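Local coordinates for ferripyochelin binding protein (Salmonella enterica subsp. enterica serovar Typhimurium, PDB 3R3R) that binds a zinc ion and, as a member of the gamma-class carbonic anhydrase family, may act as a carbonic-anhydrase-like metalloprotein, at residues 23-28 / 42-47; 55-60 / 84-89; 114-119 / 133-138. One frame throughout, in Å; residues are numbered along the deposited sequence.

All three interactions join successive turns of the left-handed beta-helix, in different parts of the coil. Interaction 1, partly buried, lies at a corner packed against helix 158-182, and serine hydroxyls and a methionine-tryptophan contact do much of the work. Interaction 2, closest to the chain's centre and also partly buried, has no exposed residue; it is a regular parallel strand pair with an apolar inner face, ending in an arginine-carboxylate cluster beside the same helix. Interaction 3 is the most exposed, two type II turns whose main chains bond to each other. Its D117 lies near the zinc ligand H99. Interactions 1 and 3 sit on opposite sides of the chain's centre, their centres about 24 Å apart.

Interaction 1. Residues 23-28 / 42-47; sequences MIDTSS and IWPLVV
I24 and I42 form a parallel beta bridge with their CA atoms 4.7 Å apart, I42 N donating to M23 O and D25 N to I42 O, before 23-28 folds into a type I turn from D25 to S28. Past that bridge, side chains do much of the bonding. The buried hydroxyl S28 OG gives its hydrogen to W43 O at 2.7 Å and accepts V46 N at 2.9 Å. The second of these bonds is nearly straight, 170° at the hydrogen, and one serine thus ties together two peptide groups of the bend at 43-46. S27 does similar work one residue earlier: its OG takes the hydrogen of L45 N at 3.0 Å and passes its own to D25 OD2, only 2.6 Å away. D25 OD2 also accepts S27 N, which closes an Asx turn, and the two donors come in from opposite faces of the carboxylate plane. Held this way, the carboxylate lies against the P44 ring, with D25 OD1 3.6 Å from P44 CG. Just before the bridge, M23 runs extended through its first two torsions and then bends at chi3 (68°), which swings CE over the indole of W43. The methyl carbon M23 CE stands 3.6 Å from the centroid of the six-membered ring of W43, 17° off its normal, a CH-pi contact; M23 SD is farther out above that ring, in a Met-aromatic arrangement. W43 carries this packing into helix 158-182, where Y171 meets its ring edge-to-face and Y178 and L179 touch M23. I42 points to the coil interior beside L36 and I63, and the bend leads from the sheet of strands 23-24 and 41-42 to the one holding 29-31 and 47-50.

Interaction 2. Residues 55-60 / 84-89; sequences VAIGAR and LIIGED
R60 lies alongside D89 just past the ends of two strands, 55-57 and 84-86, that run parallel (3° between directions, axes 4.8 Å apart) and bond through A56 and G58. The arginine meets its partner from the root outward. R60 CB is already 3.4 Å from D89 OD1, CG passes at a looser distance, and R60 CD returns to 3.6 Å from D89 OD1. The bend at chi3 (-54°) then brings the NE/NH2 edge of the guanidinium up to the D89 carboxylate. R60 NE reaches D89 OD1 at 2.9 Å and R60 NH2 reaches D89 OD2 at 3.0 Å, a side-on, two-nitrogen salt bridge on the syn side of each oxygen, though tilted out of the carboxylate plane. R60 NH2 has a second acceptor in E88 OE1, 3.1 Å away, met from above the E88 carboxylate plane, which stands 87° from the guanidinium. R60 NH1 donates to a water, which donates to E88 OE2; another water links E88 OE2 with A59 N. Earlier along the two strands, V55 packs beside L84 and I57 beside I86, each pair pointing the same way. On the inside of the coil I57, L84 and I86 pack on L69 of strand 68-70, L84 and I86 also on L98 of strand 97-99, and V55 on V71, while helix 158-182 runs past the charged end, with V172 against R60 and A168 against D89.

Interaction 3. Residues 114-119 / 133-138; sequences IVLDGA and VPQHKR
D117 O lies over the centre of one face of the H136 imidazole, 3.9 Å above its plane, while G118 CA approaches the ring obliquely, near ND1. Two type II turns, L116 to A119 and P134 to K137, stack here as neighbouring corners of the left-handed beta-helix. The Q135 amide and the D117 carboxylate stand almost perpendicular, 88° apart, and Q135 NE2 reaches D117 OD1 only weakly at 3.4 Å; a second D117 conformer makes this link doubtful. In the conformer described, D117 OD2 bonds to T72 OG1 and to ND1 of the zinc ligand H99, consistent with a second-shell role in orienting that histidine. The main chain is firmer: V133 N donates to I114 O at 2.8 Å, V133 O accepts L116 N, and H136 N reaches D117 O. Inside the coil, V115 packs alongside V133, while A119 CB touches V133 CG1 at 3.8 Å. A single water bridges the two turns, donating to G118 O at 3.1 Å and to H136 O at 2.9 Å.

Interaction 1. Residues 23-28 / 42-47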
ATOM      1  N   MET A  23      10.832  -4.610   6.783  1.00 14.30           N
ATOM      2  CA  MET A  23      10.242  -4.807   8.098  1.00 14.71           C
ATOM      3  C   MET A  23       8.807  -5.307   7.945  1.00 14.09           C
ATOM      4  O   MET A  23       8.014  -4.692   7.239  1.00 14.38           O
ATOM      5  CB  MET A  23      10.200  -3.496   8.886  1.00 15.57           C
ATOM      6  CG  MET A  23       9.588  -3.657  10.271  1.00 17.05           C
ATOM      7  SD  MET A  23       9.391  -2.071  11.129  1.00 16.64           S
ATOM      8  CE  MET A  23       8.117  -1.301  10.133  1.00 15.61           C
ATOM      9  N   ILE A  24       8.485  -6.424   8.589  1.00 14.46           N
ATOM     10  CA  ILE A  24       7.095  -6.848   8.700  1.00 14.98           C
ATOM     11  C   ILE A  24       6.786  -7.026  10.170  1.00 14.33           C
ATOM     12  O   ILE A  24       7.305  -7.933  10.822  1.00 16.11           O
ATOM     13  CB  ILE A  24       6.785  -8.146   7.939  1.00 16.82           C
ATOM     14  CG1 ILE A  24       7.249  -8.042   6.482  1.00 19.90           C
ATOM     15  CG2 ILE A  24       5.288  -8.438   8.000  1.00 18.00           C
ATOM     16  CD1 ILE A  24       7.989  -9.283   5.970  1.00 25.03           C
ATOM     17  N   ASP A  25       5.958  -6.148  10.716  1.00 13.30           N
ATOM     18  CA  ASP A  25       5.711  -6.206  12.146  1.00 13.08           C
ATOM     19  C   ASP A  25       5.192  -7.578  12.542  1.00 13.92           C
ATOM     20  O   ASP A  25       4.379  -8.175  11.836  1.00 13.02           O
ATOM     21  CB  ASP A  25       4.679  -5.176  12.578  1.00 12.51           C
ATOM     22  CG  ASP A  25       4.731  -4.943  14.069  1.00 12.85           C
ATOM     23  OD1 ASP A  25       5.662  -4.221  14.488  1.00 15.25           O
ATOM     24  OD2 ASP A  25       3.917  -5.527  14.823  1.00 13.53           O
ATOM     25  N   THR A  26       5.605  -8.061  13.696  1.00 14.32           N
ATOM     26  CA  THR A  26       5.175  -9.368  14.163  1.00 15.41           C
ATOM     27  C   THR A  26       3.665  -9.442  14.353  1.00 14.77           C
ATOM     28  O   THR A  26       3.113 -10.511  14.371  1.00 16.53           O
ATOM     29  CB  THR A  26       5.852  -9.764  15.485  1.00 17.37           C
ATOM     30  OG1 THR A  26       5.556  -8.793  16.488  1.00 20.00           O
ATOM     31  CG2 THR A  26       7.351  -9.857  15.297  1.00 20.42           C
ATOM     32  N   SER A  27       3.021  -8.294  14.536  1.00 12.98           N
ATOM     33  CA  SER A  27       1.567  -8.271  14.786  1.00 12.91           C
ATOM     34  C   SER A  27       0.754  -8.214  13.491  1.00 12.32           C
ATOM     35  O   SER A  27      -0.468  -8.222  13.516  1.00 12.91           O
ATOM     36  CB  SER A  27       1.189  -7.086  15.678  1.00 12.85           C
ATOM     37  OG  SER A  27       1.293  -5.859  14.967  1.00 12.15           O
ATOM     38  N   SER A  28       1.448  -8.148  12.365  1.00 11.63           N
ATOM     39  CA  SER A  28       0.791  -8.037  11.078  1.00 11.58           C
ATOM     40  C   SER A  28       0.627  -9.398  10.417  1.00 11.37           C
ATOM     41  O   SER A  28       1.181 -10.387  10.886  1.00 13.22           O
ATOM     42  CB  SER A  28       1.501  -7.006  10.221  1.00 11.93           C
ATOM     43  OG  SER A  28       1.291  -5.747  10.859  1.00 11.81           O
ATOM     44  N   ILE A  42       6.150  -2.693   6.770  1.00 10.80           N
ATOM     45  CA  ILE A  42       4.769  -3.050   7.101  1.00 11.02           C
ATOM     46  C   ILE A  42       4.633  -2.881   8.615  1.00 10.83           C
ATOM     47  O   ILE A  42       5.270  -3.589   9.402  1.00 11.77           O
ATOM     48  CB  ILE A  42       4.439  -4.503   6.701  1.00 11.78           C
ATOM     49  CG1 ILE A  42       4.850  -4.804   5.252  1.00 13.14           C
ATOM     50  CG2 ILE A  42       2.967  -4.822   7.007  1.00 12.83           C
ATOM     51  CD1 ILE A  42       4.257  -3.887   4.230  1.00 12.63           C
ATOM     52  N   TRP A  43       3.832  -1.895   9.001  1.00 10.05           N
ATOM     53  CA  TRP A  43       3.728  -1.433  10.377  1.00 10.20           C
ATOM     54  C   TRP A  43       2.714  -2.293  11.169  1.00  9.85           C
ATOM     55  O   TRP A  43       2.132  -3.222  10.609  1.00 10.25           O
ATOM     56  CB  TRP A  43       3.430   0.086  10.328  1.00 10.00           C
ATOM     57  CG  TRP A  43       4.653   0.784   9.803  1.00 10.10           C
ATOM     58  CD1 TRP A  43       5.049   0.919   8.491  1.00 11.00           C
ATOM     59  CD2 TRP A  43       5.717   1.320  10.596  1.00 10.78           C
ATOM     60  NE1 TRP A  43       6.282   1.542   8.429  1.00 11.41           N
ATOM     61  CE2 TRP A  43       6.711   1.793   9.710  1.00 10.81           C
ATOM     62  CE3 TRP A  43       5.917   1.458  11.978  1.00 11.20           C
ATOM     63  CZ2 TRP A  43       7.888   2.396  10.164  1.00 12.15           C
ATOM     64  CZ3 TRP A  43       7.085   2.054  12.423  1.00 12.74           C
ATOM     65  CH2 TRP A  43       8.056   2.510  11.518  1.00 12.04           C
ATOM     66  N   PRO A  44       2.526  -2.017  12.476  1.00  9.62           N
ATOM     67  CA  PRO A  44       1.671  -2.917  13.266  1.00 10.32           C
ATOM     68  C   PRO A  44       0.214  -3.037  12.816  1.00  8.99           C
ATOM     69  O   PRO A  44      -0.404  -2.091  12.300  1.00  9.35           O
ATOM     70  CB  PRO A  44       1.737  -2.316  14.678  1.00 11.27           C
ATOM     71  CG  PRO A  44       3.126  -1.653  14.722  1.00 12.11           C
ATOM     72  CD  PRO A  44       3.287  -1.081  13.328  1.00 10.76           C
ATOM     73  N   LEU A  45      -0.335  -4.222  13.067  1.00  9.84           N
ATOM     74  CA  LEU A  45      -1.746  -4.534  12.851  1.00 10.27           C
ATOM     75  C   LEU A  45      -2.197  -4.194  11.433  1.00  9.19           C
ATOM     76  O   LEU A  45      -3.253  -3.592  11.224  1.00 10.65           O
ATOM     77  CB  LEU A  45      -2.639  -3.872  13.919  1.00 10.78           C
ATOM     78  CG  LEU A  45      -2.330  -4.306  15.367  1.00 10.96           C
ATOM     79  CD1 LEU A  45      -3.335  -3.707  16.341  1.00 12.27           C
ATOM     80  CD2 LEU A  45      -2.290  -5.832  15.535  1.00 12.72           C
ATOM     81  N   VAL A  46      -1.394  -4.608  10.458  1.00  9.43           N
ATOM     82  CA  VAL A  46      -1.754  -4.519   9.046  1.00  9.56           C
ATOM     83  C   VAL A  46      -2.114  -5.908   8.541  1.00  8.84           C
ATOM     84  O   VAL A  46      -1.481  -6.888   8.928  1.00 10.15           O
ATOM     85  CB  VAL A  46      -0.547  -3.971   8.243  1.00  9.06           C
ATOM     86  CG1 VAL A  46      -0.746  -4.121   6.750  1.00 10.54           C
ATOM     87  CG2 VAL A  46      -0.310  -2.512   8.574  1.00  9.97           C
ATOM     88  N   VAL A  47      -3.097  -5.991   7.651  1.00  9.50           N
ATOM     89  CA  VAL A  47      -3.357  -7.225   6.904  1.00  8.76           C
ATOM     90  C   VAL A  47      -3.084  -6.997   5.428  1.00  8.24           C
ATOM     91  O   VAL A  47      -3.600  -6.036   4.849  1.00  9.04           O
ATOM     92  CB  VAL A  47      -4.825  -7.683   7.018  1.00 10.22           C
ATOM     93  CG1 VAL A  47      -5.015  -9.032   6.312  1.00 10.96           C
ATOM     94  CG2 VAL A  47      -5.259  -7.782   8.483  1.00 10.96           C
TER

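Interaction 2. Residues 55-60 / 84-89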
ATOM      1  N   VAL A  55      -0.533  -9.150  -4.708  1.00 12.26           N
ATOM      2  CA  VAL A  55      -0.225  -7.815  -4.211  1.00 11.85           C
ATOM      3  C   VAL A  55       1.262  -7.573  -4.454  1.00 12.70           C
ATOM      4  O   VAL A  55       2.089  -8.388  -4.044  1.00 14.50           O
ATOM      5  CB  VAL A  55      -0.523  -7.708  -2.702  1.00 12.62           C
ATOM      6  CG1 VAL A  55      -0.151  -6.321  -2.204  1.00 12.99           C
ATOM      7  CG2 VAL A  55      -1.995  -8.010  -2.417  1.00 11.83           C
ATOM      8  N   ALA A  56       1.597  -6.489  -5.155  1.00 11.93           N
ATOM      9  CA  ALA A  56       3.001  -6.140  -5.418  1.00 13.18           C
ATOM     10  C   ALA A  56       3.261  -4.762  -4.850  1.00 12.24           C
ATOM     11  O   ALA A  56       2.532  -3.817  -5.172  1.00 13.56           O
ATOM     12  CB  ALA A  56       3.318  -6.182  -6.924  1.00 14.53           C
ATOM     13  N   ILE A  57       4.265  -4.652  -3.980  1.00 12.20           N
ATOM     14  CA  ILE A  57       4.576  -3.395  -3.311  1.00 11.91           C
ATOM     15  C   ILE A  57       6.023  -3.018  -3.606  1.00 12.98           C
ATOM     16  O   ILE A  57       6.935  -3.776  -3.300  1.00 14.07           O
ATOM     17  CB  ILE A  57       4.303  -3.466  -1.794  1.00 12.00           C
ATOM     18  CG1 ILE A  57       2.861  -3.935  -1.534  1.00 13.01           C
ATOM     19  CG2 ILE A  57       4.542  -2.104  -1.169  1.00 13.41           C
ATOM     20  CD1 ILE A  57       2.449  -3.979  -0.064  1.00 13.42           C
ATOM     21  N   GLY A  58       6.206  -1.852  -4.218  1.00 13.96           N
ATOM     22  CA  GLY A  58       7.509  -1.412  -4.683  1.00 14.58           C
ATOM     23  C   GLY A  58       8.429  -0.916  -3.580  1.00 13.74           C
ATOM     24  O   GLY A  58       8.012  -0.711  -2.432  1.00 13.31           O
ATOM     25  N   ALA A  59       9.690  -0.699  -3.940  1.00 13.84           N
ATOM     26  CA  ALA A  59      10.740  -0.396  -2.975  1.00 15.18           C
ATOM     27  C   ALA A  59      10.479   0.886  -2.184  1.00 13.66           C
ATOM     28  O   ALA A  59       9.956   1.880  -2.714  1.00 14.06           O
ATOM     29  CB  ALA A  59      12.116  -0.337  -3.661  1.00 17.10           C
ATOM     30  N   ARG A  60      10.859   0.854  -0.909  1.00 14.79           N
ATOM     31  CA  ARG A  60      10.834   2.036  -0.046  1.00 15.21           C
ATOM     32  C   ARG A  60       9.426   2.544   0.205  1.00 12.92           C
ATOM     33  O   ARG A  60       9.224   3.727   0.460  1.00 13.73           O
ATOM     34  CB  ARG A  60      11.736   3.159  -0.604  1.00 17.22           C
ATOM     35  CG  ARG A  60      13.205   2.739  -0.808  1.00 18.00           C
ATOM     36  CD  ARG A  60      14.031   3.812  -1.523  1.00 19.68           C
ATOM     37  NE  ARG A  60      13.406   4.201  -2.778  1.00 20.13           N
ATOM     38  CZ  ARG A  60      13.509   3.531  -3.925  1.00 20.43           C
ATOM     39  NH1 ARG A  60      14.273   2.440  -4.037  1.00 20.94           N
ATOM     40  NH2 ARG A  60      12.849   3.967  -4.986  1.00 19.38           N
ATOM     41  N   LEU A  84      -3.476  -5.855  -6.627  1.00 10.47           N
ATOM     42  CA  LEU A  84      -3.122  -4.609  -5.976  1.00 10.73           C
ATOM     43  C   LEU A  84      -1.670  -4.312  -6.301  1.00 10.97           C
ATOM     44  O   LEU A  84      -0.777  -5.093  -5.931  1.00 12.19           O
ATOM     45  CB  LEU A  84      -3.326  -4.755  -4.467  1.00 10.64           C
ATOM     46  CG  LEU A  84      -2.899  -3.555  -3.611  1.00 12.10           C
ATOM     47  CD1 LEU A  84      -3.596  -2.256  -4.030  1.00 11.77           C
ATOM     48  CD2 LEU A  84      -3.203  -3.876  -2.150  1.00 11.82           C
ATOM     49  N   ILE A  85      -1.438  -3.195  -6.986  1.00 11.22           N
ATOM     50  CA  ILE A  85      -0.107  -2.847  -7.460  1.00 11.85           C
ATOM     51  C   ILE A  85       0.243  -1.499  -6.873  1.00 10.53           C
ATOM     52  O   ILE A  85      -0.490  -0.539  -7.080  1.00 12.23           O
ATOM     53  CB  ILE A  85      -0.086  -2.764  -8.994  1.00 14.60           C
ATOM     54  CG1 ILE A  85      -0.404  -4.136  -9.603  1.00 16.96           C
ATOM     55  CG2 ILE A  85       1.277  -2.242  -9.473  1.00 16.74           C
ATOM     56  CD1 ILE A  85      -0.792  -4.110 -11.094  1.00 19.70           C
ATOM     57  N   ILE A  86       1.341  -1.437  -6.126  1.00 11.35           N
ATOM     58  CA  ILE A  86       1.751  -0.207  -5.456  1.00 12.09           C
ATOM     59  C   ILE A  86       3.208   0.049  -5.823  1.00 12.19           C
ATOM     60  O   ILE A  86       4.037  -0.862  -5.746  1.00 12.40           O
ATOM     61  CB  ILE A  86       1.611  -0.321  -3.912  1.00 11.10           C
ATOM     62  CG1 ILE A  86       0.182  -0.701  -3.514  1.00 11.57           C
ATOM     63  CG2 ILE A  86       2.078   0.972  -3.202  1.00 12.64           C
ATOM     64  CD1 ILE A  86       0.036  -1.007  -2.040  1.00 13.41           C
ATOM     65  N   GLY A  87       3.518   1.284  -6.214  1.00 12.26           N
ATOM     66  CA  GLY A  87       4.856   1.635  -6.670  1.00 13.64           C
ATOM     67  C   GLY A  87       5.857   1.891  -5.565  1.00 12.58           C
ATOM     68  O   GLY A  87       5.705   1.402  -4.442  1.00 13.42           O
ATOM     69  N   GLU A  88       6.911   2.628  -5.922  1.00 13.65           N
ATOM     70  CA  GLU A  88       8.042   2.929  -5.052  1.00 14.00           C
ATOM     71  C   GLU A  88       7.843   4.251  -4.316  1.00 12.47           C
ATOM     72  O   GLU A  88       7.178   5.160  -4.826  1.00 12.82           O
ATOM     73  CB  GLU A  88       9.327   3.031  -5.886  1.00 15.70           C
ATOM     74  CG  GLU A  88       9.584   1.792  -6.712  1.00 17.90           C
ATOM     75  CD  GLU A  88      10.971   1.769  -7.337  1.00 20.42           C
ATOM     76  OE1 GLU A  88      11.583   2.834  -7.554  1.00 20.76           O
ATOM     77  OE2 GLU A  88      11.468   0.660  -7.612  1.00 23.62           O
ATOM     78  N   ASP A  89       8.418   4.367  -3.119  1.00 13.67           N
ATOM     79  CA  ASP A  89       8.381   5.613  -2.337  1.00 13.64           C
ATOM     80  C   ASP A  89       6.952   6.068  -2.069  1.00 11.54           C
ATOM     81  O   ASP A  89       6.659   7.267  -2.074  1.00 11.84           O
ATOM     82  CB  ASP A  89       9.183   6.723  -3.037  1.00 15.57           C
ATOM     83  CG  ASP A  89      10.644   6.355  -3.214  1.00 17.56           C
ATOM     84  OD1 ASP A  89      11.325   6.086  -2.199  1.00 19.75           O
ATOM     85  OD2 ASP A  89      11.095   6.264  -4.368  1.00 21.11           O
TER
HETATM   86  O   HOH W   1      10.475  -1.553  -6.688  1.00 19.82           O
HETATM   87  O   HOH W   2      14.223   1.173  -6.625  1.00 26.36           O

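Interaction 3. Residues 114-119 / 133-138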
ATOM      1  N   ILE A 114      -9.973   5.229   1.560  1.00  7.56           N
ATOM      2  CA  ILE A 114     -10.389   3.998   0.898  1.00  7.89           C
ATOM      3  C   ILE A 114     -10.122   4.174  -0.596  1.00  7.49           C
ATOM      4  O   ILE A 114     -10.540   5.182  -1.176  1.00  8.54           O
ATOM      5  CB  ILE A 114     -11.903   3.734   1.107  1.00  8.43           C
ATOM      6  CG1 ILE A 114     -12.232   3.627   2.603  1.00  9.35           C
ATOM      7  CG2 ILE A 114     -12.336   2.495   0.301  1.00  9.97           C
ATOM      8  CD1 ILE A 114     -13.723   3.651   2.909  1.00 10.99           C
ATOM      9  N   VAL A 115      -9.443   3.203  -1.214  1.00  7.91           N
ATOM     10  CA  VAL A 115      -9.180   3.235  -2.657  1.00  8.26           C
ATOM     11  C   VAL A 115      -9.671   1.918  -3.238  1.00  8.73           C
ATOM     12  O   VAL A 115      -9.231   0.855  -2.790  1.00  9.95           O
ATOM     13  CB  VAL A 115      -7.671   3.439  -2.974  1.00  9.62           C
ATOM     14  CG1 VAL A 115      -7.475   3.558  -4.486  1.00 10.58           C
ATOM     15  CG2 VAL A 115      -7.112   4.665  -2.236  1.00  9.88           C
ATOM     16  N   LEU A 116     -10.583   1.990  -4.211  1.00  9.12           N
ATOM     17  CA  LEU A 116     -11.304   0.800  -4.664  1.00 10.38           C
ATOM     18  C   LEU A 116     -10.812   0.213  -5.993  1.00 10.66           C
ATOM     19  O   LEU A 116      -9.903   0.733  -6.642  1.00 10.87           O
ATOM     20  CB  LEU A 116     -12.801   1.109  -4.719  1.00 10.90           C
ATOM     21  CG  LEU A 116     -13.422   1.542  -3.384  1.00 11.16           C
ATOM     22  CD1 LEU A 116     -14.883   1.929  -3.616  1.00 13.66           C
ATOM     23  CD2 LEU A 116     -13.292   0.433  -2.323  1.00 12.96           C
ATOM     24  N   ASP A 117     -11.438  -0.886  -6.385  1.00 10.75           N
ATOM     25  CA  ASP A 117     -10.880  -1.674  -7.471  0.50 10.69           C
ATOM     26  C   ASP A 117     -10.821  -0.948  -8.796  1.00 11.55           C
ATOM     27  O   ASP A 117     -11.747  -0.233  -9.196  1.00 12.21           O
ATOM     28  CB  ASP A 117     -11.656  -2.977  -7.633  0.50  9.50           C
ATOM     29  CG  ASP A 117     -11.806  -3.690  -6.336  0.50  8.65           C
ATOM     30  OD1 ASP A 117     -12.582  -3.189  -5.519  0.50  8.82           O
ATOM     31  OD2 ASP A 117     -11.111  -4.701  -6.108  0.50  8.91           O
ATOM     32  N   GLY A 118      -9.701  -1.155  -9.484  1.00 12.85           N
ATOM     33  CA  GLY A 118      -9.504  -0.563 -10.790  1.00 13.73           C
ATOM     34  C   GLY A 118      -9.143   0.907 -10.754  1.00 13.50           C
ATOM     35  O   GLY A 118      -8.876   1.500 -11.795  1.00 14.65           O
ATOM     36  N   ALA A 119      -9.146   1.527  -9.578  1.00 12.03           N
ATOM     37  CA  ALA A 119      -8.669   2.906  -9.515  1.00 12.08           C
ATOM     38  C   ALA A 119      -7.193   2.935  -9.915  1.00 11.40           C
ATOM     39  O   ALA A 119      -6.453   1.970  -9.675  1.00 11.65           O
ATOM     40  CB  ALA A 119      -8.861   3.497  -8.115  1.00 12.19           C
ATOM     41  N   VAL A 133     -11.709   6.919  -3.021  1.00  9.35           N
ATOM     42  CA  VAL A 133     -11.439   6.913  -4.455  1.00 10.28           C
ATOM     43  C   VAL A 133     -12.259   5.777  -5.057  1.00  9.94           C
ATOM     44  O   VAL A 133     -11.980   4.612  -4.781  1.00 10.78           O
ATOM     45  CB  VAL A 133      -9.942   6.697  -4.747  1.00 10.60           C
ATOM     46  CG1 VAL A 133      -9.688   6.696  -6.241  1.00 12.20           C
ATOM     47  CG2 VAL A 133      -9.068   7.736  -4.027  1.00 11.16           C
ATOM     48  N   PRO A 134     -13.305   6.117  -5.842  0.50 11.37           N
ATOM     49  CA  PRO A 134     -14.216   5.116  -6.416  0.50 12.61           C
ATOM     50  C   PRO A 134     -13.556   4.122  -7.358  0.50 11.14           C
ATOM     51  O   PRO A 134     -12.449   4.349  -7.861  0.50 11.54           O
ATOM     52  CB  PRO A 134     -15.208   5.969  -7.221  0.50 12.46           C
ATOM     53  CG  PRO A 134     -15.262   7.222  -6.503  0.50 12.26           C
ATOM     54  CD  PRO A 134     -13.838   7.479  -6.033  0.50 11.56           C
ATOM     55  N   GLN A 135     -14.263   3.027  -7.621  1.00 11.91           N
ATOM     56  CA  GLN A 135     -13.793   2.046  -8.595  1.00 12.36           C
ATOM     57  C   GLN A 135     -13.520   2.708  -9.934  1.00 12.26           C
ATOM     58  O   GLN A 135     -14.304   3.549 -10.390  1.00 13.72           O
ATOM     59  CB  GLN A 135     -14.807   0.916  -8.803  1.00 13.93           C
ATOM     60  CG  GLN A 135     -14.856  -0.028  -7.619  1.00 15.74           C
ATOM     61  CD  GLN A 135     -15.696  -1.270  -7.892  1.00 17.14           C
ATOM     62  OE1 GLN A 135     -16.621  -1.233  -8.698  1.00 21.30           O
ATOM     63  NE2 GLN A 135     -15.376  -2.373  -7.219  1.00 18.70           N
ATOM     64  N   HIS A 136     -12.402   2.329 -10.546  1.00 13.18           N
ATOM     65  CA  HIS A 136     -12.041   2.741 -11.903  1.00 14.64           C
ATOM     66  C   HIS A 136     -11.688   4.209 -12.051  1.00 15.17           C
ATOM     67  O   HIS A 136     -11.435   4.659 -13.157  1.00 17.89           O
ATOM     68  CB  HIS A 136     -13.121   2.326 -12.911  1.00 17.97           C
ATOM     69  CG  HIS A 136     -13.460   0.877 -12.817  1.00 21.26           C
ATOM     70  ND1 HIS A 136     -12.543  -0.113 -13.104  1.00 24.29           N
ATOM     71  CD2 HIS A 136     -14.577   0.246 -12.389  1.00 23.06           C
ATOM     72  CE1 HIS A 136     -13.091  -1.294 -12.879  1.00 24.78           C
ATOM     73  NE2 HIS A 136     -14.324  -1.104 -12.441  1.00 25.21           N
ATOM     74  N   LYS A 137     -11.604   4.943 -10.950  1.00 14.21           N
ATOM     75  CA  LYS A 137     -11.252   6.362 -11.018  1.00 15.01           C
ATOM     76  C   LYS A 137      -9.756   6.550 -11.266  1.00 14.07           C
ATOM     77  O   LYS A 137      -8.940   5.939 -10.582  1.00 14.51           O
ATOM     78  CB  LYS A 137     -11.619   7.032  -9.695  1.00 17.20           C
ATOM     79  CG  LYS A 137     -11.294   8.508  -9.561  1.00 22.78           C
ATOM     80  CD  LYS A 137     -12.265   9.384 -10.295  1.00 26.90           C
ATOM     81  CE  LYS A 137     -11.979  10.851  -9.955  1.00 29.91           C
ATOM     82  NZ  LYS A 137     -12.944  11.771 -10.612  1.00 32.36           N
ATOM     83  N   ARG A 138      -9.404   7.397 -12.232  1.00 15.02           N
ATOM     84  CA  ARG A 138      -8.012   7.750 -12.493  1.00 14.70           C
ATOM     85  C   ARG A 138      -7.711   9.097 -11.838  1.00 15.33           C
ATOM     86  O   ARG A 138      -8.438  10.065 -12.072  1.00 18.40           O
ATOM     87  CB  ARG A 138      -7.745   7.824 -14.005  1.00 17.82           C
ATOM     88  CG  ARG A 138      -6.343   8.314 -14.345  1.00 19.63           C
ATOM     89  CD  ARG A 138      -6.093   8.310 -15.844  1.00 21.84           C
ATOM     90  NE  ARG A 138      -5.903   6.951 -16.342  1.00 23.15           N
ATOM     91  CZ  ARG A 138      -4.746   6.291 -16.325  1.00 23.92           C
ATOM     92  NH1 ARG A 138      -3.649   6.860 -15.829  1.00 23.93           N
ATOM     93  NH2 ARG A 138      -4.688   5.051 -16.794  1.00 25.88           N
TER
HETATM   94  O   HOH W   3      -8.674   3.886 -13.757  1.00 45.03           O